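Local coordinates for CELL WALL surface anchor family protein (Streptococcus pneumoniae, PDB 3ZGH) that probably mediates adhesion of the pneumococcus to host cells by binding keratin 10 through this basic, MSCRAMM-type domain, at residues A[51-56]-A[161-166]; A[58-63]-A[168-173]; A[83-88]-A[143-148]. One frame throughout, in Å; residues are numbered along the deposited sequence.

How the contacts relate
Contact 2 is the core of the set, whereas contact 1 lies on the surface and contact 3, largely buried, lies across the chain's centre from both. Contacts 1 and 2 share the large antiparallel sheet: 51-56 and 161-166 end strands that flank strand 57-65, and Leu58 O probably accepts a hydrogen bond from Val161 N. Contact 3 joins two strands of a smaller sheet and touches contact 2 where Tyr62 OH meets Asn88 O, while contacts 1 and 3 stay about 14 Å apart at their nearest atoms. Chemistry follows place: one backbone bond and a water in contact 1, aromatic rings in contact 2, strand pairing with a polar face in contact 3.

Contact 1 of 3, residues A[51-56]-A[161-166]; sequences VTNDGS and VPITGT
A surface contact between a turn and a strand end, this one joins Ser56 to Ile163 at one end of the seven-stranded antiparallel sheet, where its inner strands give way to loops. The 51-56 segment leaves strand 43-53 and turns back toward strand 57-65, while 161-166 runs off the end of strand 154-162. Ile163 N donates to Ser56 O at 2.8 Å in an almost straight bond, 171° at the hydrogen, though the donor stands above the plane of the carbonyl. Ile163 buries more surface than any other residue here. With CG1 beside its own backbone N (chi1 -68°), its chain extends toward the turn, CD1 ending 3.3 Å from Asn53 OD1. The two side chains cross at about a right angle, and Leu58 and Leu103 also touch the isoleucine, so a branched aliphatic residue suits this partly sheltered spot.

Asn53 suits the turn because its amide oxygen can take a backbone N-H: Gly55 N donates to Asn53 OD1 at 2.7 Å, nearly in line with the C=O. Asp54 repeats the device, its OD1 accepting from Ser56 N at 2.8 Å while OD2 forms a salt bridge with Lys57. Gly55 has a positive phi, 91°, at which a CB would press on the preceding carbonyl oxygen. One water donates to Ile163 O at 2.8 Å and, weakly, to Gly55 O, bridging the turn to the loop that follows strand 154-162. Two successive Asx turns, begun by Asn53 and Asp54, thus shape the link between neighbouring antiparallel strands, an arrangement typical of a beta hairpin.

Contact 2 of 3, residues A[58-63]-A[168-173]; sequences LTFTYT and TSFTFT. With ACT (acetate ion), chain D.
Two edge-to-face aromatic pairs carry this contact, Phe60 with Phe170 and Tyr62 with Phe172. In the first, the edge of Phe60 is directed at the face of Phe170, CE1 sitting off-centre toward the rim, with planes at 81° and centroids 5.0 Å apart. The side chains arrive from opposite directions. Phe170 has CG between its backbone N and carbonyl carbon (chi1 67°), which stands the ring up to present a face to Phe60. In the second pair the roles of the two segments are exchanged: the edge of Phe172 meets the face of Tyr62, Phe172 CZ lying over the ring centre and 3.5 Å from Tyr62 CD1, with planes at 68°.

Aliphatic packing continues the row at its outer end, where Leu58 CD1 is 4.1 Å from Phe170 CD2 and also lies near the backbone oxygen of Thr168. No hydrogen bond joins the segments. Their strands run almost parallel, but their axes are 11.6 Å from each other, the spacing of sheets packed face to face as in a beta sandwich: strand 57-65 belongs to the seven-stranded sheet and strand 170-172 to a three-stranded one. Alternation along each strand sends Leu58, Phe60 and Tyr62 inward against Phe170 and Phe172, and bulky apolar or aromatic residues suit that interior. Trp159 stacks on Phe60 and also touches Phe172.

Polar groups appear at the margins. Tyr62 OH is hydrogen-bonded to Asn88 O and to the backbone N of Tyr175, which gives the one hydroxyl among these rings its partners. Ser169 OG lies 3.0 Å from O of an acetate, probably from the crystallisation liquor; this hydrogen bond is not settled, since Asp167 OD1 competes for the proton. Thr98 hydrogen-bonds to the same ion.

Contact 3 of 3, residues A[83-88]-A[143-148]; sequences GYSIYN and QMNGFF
Ser85 and Gln143 meet diagonally on one face of an antiparallel strand pair, hydroxyl against amide. Ser85 OG donates to Gln143 OE1 at 2.7 Å, from a position tilted 21° out of the amide carbonyl plane. The glutamine places CG between its own backbone N and carbonyl carbon (chi1 59°), which, with the chain extended beyond CG, brings OE1 to Ser85 OG; serine's short side chain keeps its hydroxyl close to the strand, within reach of the amide. Asn145 OD1 lies 3.2 Å from the same hydroxyl. Tyr87 runs alongside Gln143, both pointing the same way, with ring and amide planes 72° apart and Tyr87 CE1 3.8 Å from Gln143 NE2. Thr179 touches both of these side chains.

Across the sheet, Ile86 and Met144 point together to the other side, where CD1 of the isoleucine meets CE of the methionine at 4.4 Å. Val64 also packs on Ile86 and Leu155 on Met144, so flexible and branched apolar chains suit this inner face. The same two residues form a hydrogen-bonded pair: Met144 N donates to Ile86 O at 3.0 Å, and Ile86 N to Met144 O at 3.2 Å. Beyond the strand, Gly146 N donates to Tyr84 O at 2.7 Å just as helix 146-149 begins. The alternation of a polar face and an apolar one is typical of an amphipathic antiparallel beta sheet, here three-stranded, with strand 85-87 in the middle.

Contact 1 of 3, residues A[51-56]-A[161-166]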
loop_
_atom_site.group_PDB
_atom_site.type_symbol
_atom_site.label_atom_id
_atom_site.label_comp_id
_atom_site.label_asym_id
_atom_site.label_seq_id
_atom_site.Cartn_x
_atom_site.Cartn_y
_atom_site.Cartn_z
ATOM N N VAL A 51 -5.396 0.324 -8.618
ATOM C CA VAL A 51 -6.800 0.530 -8.303
ATOM C C VAL A 51 -7.670 0.203 -9.543
ATOM O O VAL A 51 -7.491 0.786 -10.640
ATOM C CB VAL A 51 -7.044 1.994 -7.898
ATOM C CG1 VAL A 51 -8.487 2.191 -7.397
ATOM C CG2 VAL A 51 -6.006 2.424 -6.808
ATOM N N THR A 52 -8.568 -0.763 -9.362
ATOM C CA THR A 52 -9.452 -1.224 -10.421
ATOM C C THR A 52 -10.877 -0.853 -10.038
ATOM O O THR A 52 -11.315 -1.098 -8.925
ATOM C CB THR A 52 -9.360 -2.746 -10.579
ATOM O OG1 THR A 52 -8.046 -3.088 -11.032
ATOM C CG2 THR A 52 -10.351 -3.256 -11.632
ATOM N N ASN A 53 -11.582 -0.255 -10.982
ATOM C CA ASN A 53 -12.977 0.086 -10.859
ATOM C C ASN A 53 -13.710 -0.791 -11.872
ATOM O O ASN A 53 -13.496 -0.649 -13.105
ATOM C CB ASN A 53 -13.115 1.556 -11.185
ATOM C CG ASN A 53 -14.551 2.036 -11.191
ATOM O OD1 ASN A 53 -15.485 1.262 -11.380
ATOM N ND2 ASN A 53 -14.720 3.350 -11.045
ATOM N N ASP A 54 -14.530 -1.724 -11.384
ATOM C CA ASP A 54 -15.321 -2.562 -12.292
ATOM C C ASP A 54 -16.775 -2.135 -12.307
ATOM O O ASP A 54 -17.622 -2.872 -12.793
ATOM C CB ASP A 54 -15.226 -4.028 -11.904
ATOM C CG ASP A 54 -15.795 -4.311 -10.512
ATOM O OD1 ASP A 54 -16.531 -3.462 -9.979
ATOM O OD2 ASP A 54 -15.499 -5.381 -9.945
ATOM N N GLY A 55 -17.069 -0.950 -11.769
ATOM C CA GLY A 55 -18.444 -0.461 -11.720
ATOM C C GLY A 55 -19.212 -0.826 -10.445
ATOM O O GLY A 55 -20.116 -0.103 -10.062
ATOM N N SER A 56 -18.853 -1.930 -9.796
ATOM C CA SER A 56 -19.491 -2.335 -8.540
ATOM C C SER A 56 -18.636 -1.963 -7.327
ATOM O O SER A 56 -19.174 -1.605 -6.270
ATOM C CB SER A 56 -19.730 -3.841 -8.521
ATOM O OG SER A 56 -20.699 -4.162 -9.502
ATOM N N VAL A 161 -13.776 -1.599 -1.996
ATOM C CA VAL A 161 -14.675 -0.551 -1.478
ATOM C C VAL A 161 -15.866 -0.499 -2.422
ATOM O O VAL A 161 -15.679 -0.302 -3.630
ATOM C CB VAL A 161 -13.993 0.842 -1.454
ATOM C CG1 VAL A 161 -14.917 1.871 -0.839
ATOM C CG2 VAL A 161 -12.646 0.814 -0.663
ATOM N N PRO A 162 -17.091 -0.663 -1.889
ATOM C CA PRO A 162 -18.256 -0.641 -2.779
ATOM C C PRO A 162 -18.432 0.721 -3.432
ATOM O O PRO A 162 -18.184 1.754 -2.795
ATOM C CB PRO A 162 -19.447 -0.926 -1.841
ATOM C CG PRO A 162 -18.837 -1.538 -0.588
ATOM C CD PRO A 162 -17.445 -0.968 -0.486
ATOM N N ILE A 163 -18.893 0.720 -4.682
ATOM C CA ILE A 163 -19.268 1.943 -5.386
ATOM C C ILE A 163 -20.794 2.091 -5.325
ATOM O O ILE A 163 -21.538 1.166 -5.693
ATOM C CB ILE A 163 -18.801 1.884 -6.860
ATOM C CG1 ILE A 163 -17.261 1.922 -6.922
ATOM C CG2 ILE A 163 -19.427 3.035 -7.706
ATOM C CD1 ILE A 163 -16.675 1.516 -8.270
ATOM N N THR A 164 -21.274 3.260 -4.896
ATOM C CA THR A 164 -22.702 3.451 -4.676
ATOM C C THR A 164 -23.256 4.615 -5.478
ATOM O O THR A 164 -24.434 4.981 -5.335
ATOM C CB THR A 164 -23.001 3.709 -3.170
ATOM O OG1 THR A 164 -22.416 4.960 -2.765
ATOM C CG2 THR A 164 -22.431 2.570 -2.290
ATOM N N GLY A 165 -22.429 5.194 -6.341
ATOM C CA GLY A 165 -22.844 6.395 -7.046
ATOM C C GLY A 165 -21.673 6.993 -7.800
ATOM O O GLY A 165 -20.676 6.323 -8.070
ATOM N N THR A 166 -21.794 8.278 -8.085
ATOM C CA THR A 166 -20.892 9.016 -8.964
ATOM C C THR A 166 -19.562 9.461 -8.332
ATOM O O THR A 166 -18.529 9.441 -8.975
ATOM C CB THR A 166 -21.650 10.280 -9.435
ATOM O OG1 THR A 166 -22.498 9.909 -10.531
ATOM C CG2 THR A 166 -20.695 11.371 -9.866
HETATM O O HOH W 1 -22.830 0.660 -8.096
#

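Contact 2 of 3, residues A[58-63]-A[168-173]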
loop_
_atom_site.group_PDB
_atom_site.type_symbol
_atom_site.label_atom_id
_atom_site.label_comp_id
_atom_site.label_asym_id
_atom_site.label_seq_id
_atom_site.Cartn_x
_atom_site.Cartn_y
_atom_site.Cartn_z
ATOM N N LEU A 58 -14.323 -0.621 -6.034
ATOM C CA LEU A 58 -12.921 -0.372 -6.283
ATOM C C LEU A 58 -12.138 -1.474 -5.584
ATOM O O LEU A 58 -12.457 -1.809 -4.426
ATOM C CB LEU A 58 -12.483 0.958 -5.688
ATOM C CG LEU A 58 -13.047 2.260 -6.260
ATOM C CD1 LEU A 58 -12.460 3.492 -5.521
ATOM C CD2 LEU A 58 -12.784 2.340 -7.786
ATOM N N THR A 59 -11.153 -2.037 -6.278
ATOM C CA THR A 59 -10.199 -2.968 -5.666
ATOM C C THR A 59 -8.842 -2.285 -5.608
ATOM O O THR A 59 -8.324 -1.806 -6.633
ATOM C CB THR A 59 -10.089 -4.247 -6.486
ATOM O OG1 THR A 59 -11.395 -4.838 -6.572
ATOM C CG2 THR A 59 -9.086 -5.273 -5.857
ATOM N N PHE A 60 -8.286 -2.231 -4.407
ATOM C CA PHE A 60 -6.991 -1.614 -4.153
ATOM C C PHE A 60 -5.961 -2.709 -3.859
ATOM O O PHE A 60 -6.238 -3.625 -3.052
ATOM C CB PHE A 60 -7.088 -0.711 -2.911
ATOM C CG PHE A 60 -7.862 0.562 -3.104
ATOM C CD1 PHE A 60 -7.202 1.754 -3.336
ATOM C CD2 PHE A 60 -9.252 0.583 -3.009
ATOM C CE1 PHE A 60 -7.923 2.961 -3.504
ATOM C CE2 PHE A 60 -9.961 1.770 -3.116
ATOM C CZ PHE A 60 -9.296 2.957 -3.393
ATOM N N THR A 61 -4.773 -2.610 -4.466
ATOM C CA THR A 61 -3.655 -3.509 -4.156
ATOM C C THR A 61 -2.418 -2.624 -3.951
ATOM O O THR A 61 -1.960 -1.935 -4.876
ATOM C CB THR A 61 -3.387 -4.541 -5.278
ATOM O OG1 THR A 61 -4.585 -5.266 -5.568
ATOM C CG2 THR A 61 -2.296 -5.570 -4.851
ATOM N N TYR A 62 -1.904 -2.648 -2.728
ATOM C CA TYR A 62 -0.854 -1.760 -2.275
ATOM C C TYR A 62 0.370 -2.549 -1.849
ATOM O O TYR A 62 0.273 -3.373 -0.948
ATOM C CB TYR A 62 -1.420 -0.995 -1.078
ATOM C CG TYR A 62 -0.421 -0.264 -0.213
ATOM C CD1 TYR A 62 0.473 0.642 -0.751
ATOM C CD2 TYR A 62 -0.427 -0.440 1.175
ATOM C CE1 TYR A 62 1.368 1.332 0.069
ATOM C CE2 TYR A 62 0.439 0.229 1.977
ATOM C CZ TYR A 62 1.331 1.107 1.430
ATOM O OH TYR A 62 2.166 1.762 2.286
ATOM N N THR A 63 1.515 -2.282 -2.461
ATOM C CA THR A 63 2.732 -3.055 -2.229
ATOM C C THR A 63 3.858 -2.104 -1.857
ATOM O O THR A 63 4.040 -1.087 -2.522
ATOM C CB THR A 63 3.167 -3.840 -3.484
ATOM O OG1 THR A 63 2.161 -4.772 -3.835
ATOM C CG2 THR A 63 4.484 -4.620 -3.252
ATOM N N THR A 168 -16.617 8.760 -6.794
ATOM C CA THR A 168 -15.715 7.690 -6.417
ATOM C C THR A 168 -14.294 8.220 -6.197
ATOM O O THR A 168 -13.320 7.470 -6.355
ATOM C CB THR A 168 -15.653 6.610 -7.510
ATOM O OG1 THR A 168 -15.386 7.242 -8.764
ATOM C CG2 THR A 168 -16.994 5.881 -7.611
ATOM N N SER A 169 -14.170 9.488 -5.823
ATOM C CA SER A 169 -12.858 10.051 -5.523
ATOM C C SER A 169 -12.236 9.392 -4.275
ATOM O O SER A 169 -12.941 8.802 -3.448
ATOM C CB SER A 169 -12.954 11.568 -5.353
ATOM O OG SER A 169 -13.752 11.937 -4.237
ATOM N N PHE A 170 -10.913 9.480 -4.143
ATOM C CA PHE A 170 -10.253 8.990 -2.944
ATOM C C PHE A 170 -8.876 9.649 -2.883
ATOM O O PHE A 170 -8.392 10.208 -3.886
ATOM C CB PHE A 170 -10.134 7.446 -2.974
ATOM C CG PHE A 170 -9.211 6.931 -4.040
ATOM C CD1 PHE A 170 -7.836 6.833 -3.811
ATOM C CD2 PHE A 170 -9.710 6.550 -5.284
ATOM C CE1 PHE A 170 -6.988 6.388 -4.823
ATOM C CE2 PHE A 170 -8.865 6.110 -6.299
ATOM C CZ PHE A 170 -7.512 6.028 -6.072
ATOM N N THR A 171 -8.253 9.611 -1.719
ATOM C CA THR A 171 -6.828 9.894 -1.654
ATOM C C THR A 171 -6.188 8.770 -0.842
ATOM O O THR A 171 -6.781 8.281 0.113
ATOM C CB THR A 171 -6.494 11.240 -0.980
ATOM O OG1 THR A 171 -6.651 11.100 0.422
ATOM C CG2 THR A 171 -7.372 12.373 -1.496
ATOM N N PHE A 172 -4.985 8.365 -1.228
ATOM C CA PHE A 172 -4.260 7.336 -0.508
ATOM C C PHE A 172 -2.857 7.873 -0.174
ATOM O O PHE A 172 -2.187 8.451 -1.040
ATOM C CB PHE A 172 -4.175 6.058 -1.348
ATOM C CG PHE A 172 -3.337 4.986 -0.718
ATOM C CD1 PHE A 172 -3.878 4.154 0.254
ATOM C CD2 PHE A 172 -1.999 4.838 -1.066
ATOM C CE1 PHE A 172 -3.120 3.198 0.860
ATOM C CE2 PHE A 172 -1.235 3.859 -0.462
ATOM C CZ PHE A 172 -1.794 3.041 0.509
ATOM N N THR A 173 -2.434 7.679 1.078
ATOM C CA THR A 173 -1.131 8.135 1.546
ATOM C C THR A 173 -0.266 6.924 1.919
ATOM O O THR A 173 -0.561 6.193 2.872
ATOM C CB THR A 173 -1.273 9.059 2.771
ATOM O OG1 THR A 173 -2.136 10.151 2.439
ATOM C CG2 THR A 173 0.101 9.610 3.213
HETATM C C ACT D . -11.556 12.593 -1.625
HETATM O O ACT D . -12.701 13.106 -1.682
HETATM O OXT ACT D . -11.363 11.793 -0.677
HETATM C CH3 ACT D . -10.487 12.930 -2.637
#

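Contact 3 of 3, residues A[83-88]-A[143-148]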
loop_
_atom_site.group_PDB
_atom_site.type_symbol
_atom_site.label_atom_id
_atom_site.label_comp_id
_atom_site.label_asym_id
_atom_site.label_seq_id
_atom_site.Cartn_x
_atom_site.Cartn_y
_atom_site.Cartn_z
ATOM N N GLY A 83 16.843 -9.842 10.164
ATOM C CA GLY A 83 15.763 -9.568 11.098
ATOM C C GLY A 83 15.272 -8.125 11.156
ATOM O O GLY A 83 14.371 -7.829 11.955
ATOM N N TYR A 84 15.856 -7.221 10.348
ATOM C CA TYR A 84 15.297 -5.880 10.157
ATOM C C TYR A 84 13.873 -6.070 9.697
ATOM O O TYR A 84 13.597 -7.032 8.998
ATOM C CB TYR A 84 16.061 -5.154 9.041
ATOM C CG TYR A 84 15.585 -3.768 8.672
ATOM C CD1 TYR A 84 15.668 -2.715 9.575
ATOM C CD2 TYR A 84 15.122 -3.497 7.399
ATOM C CE1 TYR A 84 15.273 -1.422 9.213
ATOM C CE2 TYR A 84 14.715 -2.212 7.024
ATOM C CZ TYR A 84 14.809 -1.182 7.937
ATOM O OH TYR A 84 14.437 0.096 7.581
ATOM N N SER A 85 12.963 -5.172 10.050
ATOM C CA SER A 85 11.579 -5.341 9.638
ATOM C C SER A 85 10.850 -4.022 9.450
ATOM O O SER A 85 11.072 -3.076 10.232
ATOM C CB SER A 85 10.823 -6.181 10.685
ATOM O OG SER A 85 9.582 -6.605 10.134
ATOM N N ILE A 86 9.967 -3.971 8.451
ATOM C CA ILE A 86 9.174 -2.756 8.191
ATOM C C ILE A 86 7.658 -3.010 8.173
ATOM O O ILE A 86 7.221 -4.105 7.834
ATOM C CB ILE A 86 9.557 -2.098 6.846
ATOM C CG1 ILE A 86 9.400 -3.086 5.697
ATOM C CG2 ILE A 86 10.998 -1.562 6.887
ATOM C CD1 ILE A 86 9.428 -2.416 4.322
ATOM N N TYR A 87 6.881 -1.991 8.558
ATOM C CA TYR A 87 5.415 -1.974 8.378
ATOM C C TYR A 87 5.067 -1.248 7.078
ATOM O O TYR A 87 5.835 -0.388 6.637
ATOM C CB TYR A 87 4.757 -1.201 9.509
ATOM C CG TYR A 87 4.855 -1.820 10.886
ATOM C CD1 TYR A 87 4.456 -3.132 11.116
ATOM C CD2 TYR A 87 5.299 -1.070 11.969
ATOM C CE1 TYR A 87 4.500 -3.678 12.385
ATOM C CE2 TYR A 87 5.358 -1.604 13.230
ATOM C CZ TYR A 87 4.965 -2.911 13.437
ATOM O OH TYR A 87 5.019 -3.439 14.705
ATOM N N ASN A 88 3.910 -1.559 6.467
ATOM C CA ASN A 88 3.405 -0.775 5.327
ATOM C C ASN A 88 2.186 0.087 5.727
ATOM O O ASN A 88 1.514 0.661 4.872
ATOM C CB ASN A 88 3.024 -1.682 4.153
ATOM C CG ASN A 88 1.787 -2.544 4.441
ATOM O OD1 ASN A 88 1.398 -2.734 5.617
ATOM N ND2 ASN A 88 1.202 -3.118 3.375
ATOM N N GLN A 143 4.088 -7.122 8.624
ATOM C CA GLN A 143 5.444 -6.611 8.407
ATOM C C GLN A 143 6.264 -7.510 7.480
ATOM O O GLN A 143 5.956 -8.686 7.322
ATOM C CB GLN A 143 6.165 -6.432 9.758
ATOM C CG GLN A 143 6.299 -7.687 10.598
ATOM C CD GLN A 143 6.834 -7.375 12.009
ATOM O OE1 GLN A 143 8.038 -7.262 12.212
ATOM N NE2 GLN A 143 5.931 -7.203 12.962
ATOM N N MET A 144 7.318 -6.959 6.896
ATOM C CA MET A 144 8.215 -7.755 6.078
ATOM C C MET A 144 9.619 -7.722 6.639
ATOM O O MET A 144 10.220 -6.642 6.793
ATOM C CB MET A 144 8.240 -7.238 4.642
ATOM C CG MET A 144 9.292 -7.957 3.794
ATOM S SD MET A 144 9.074 -7.729 2.019
ATOM C CE MET A 144 9.427 -5.983 1.823
ATOM N N ASN A 145 10.136 -8.903 6.965
ATOM C CA ASN A 145 11.500 -9.029 7.462
ATOM C C ASN A 145 12.527 -8.811 6.329
ATOM O O ASN A 145 12.238 -9.048 5.157
ATOM C CB ASN A 145 11.735 -10.410 8.081
ATOM C CG ASN A 145 10.969 -10.623 9.401
ATOM O OD1 ASN A 145 10.396 -9.697 9.987
ATOM N ND2 ASN A 145 10.988 -11.846 9.879
ATOM N N GLY A 146 13.739 -8.437 6.721
ATOM C CA GLY A 146 14.867 -8.272 5.815
ATOM C C GLY A 146 15.146 -9.505 4.964
ATOM O O GLY A 146 15.437 -9.348 3.790
ATOM N N PHE A 147 15.081 -10.724 5.505
ATOM C CA PHE A 147 15.408 -11.877 4.641
ATOM C C PHE A 147 14.425 -12.015 3.462
ATOM O O PHE A 147 14.796 -12.543 2.403
ATOM C CB PHE A 147 15.543 -13.210 5.414
ATOM C CG PHE A 147 14.326 -13.584 6.174
ATOM C CD1 PHE A 147 13.247 -14.182 5.537
ATOM C CD2 PHE A 147 14.245 -13.327 7.530
ATOM C CE1 PHE A 147 12.097 -14.507 6.247
ATOM C CE2 PHE A 147 13.118 -13.651 8.253
ATOM C CZ PHE A 147 12.030 -14.239 7.615
ATOM N N PHE A 148 13.189 -11.526 3.607
ATOM C CA PHE A 148 12.265 -11.485 2.463
ATOM C C PHE A 148 12.576 -10.292 1.525
ATOM O O PHE A 148 12.578 -10.432 0.286
ATOM C CB PHE A 148 10.801 -11.399 2.931
ATOM C CG PHE A 148 10.212 -12.723 3.417
ATOM C CD1 PHE A 148 10.608 -13.938 2.869
ATOM C CD2 PHE A 148 9.229 -12.733 4.408
ATOM C CE1 PHE A 148 10.029 -15.129 3.299
ATOM C CE2 PHE A 148 8.664 -13.913 4.842
ATOM C CZ PHE A 148 9.065 -15.119 4.293
#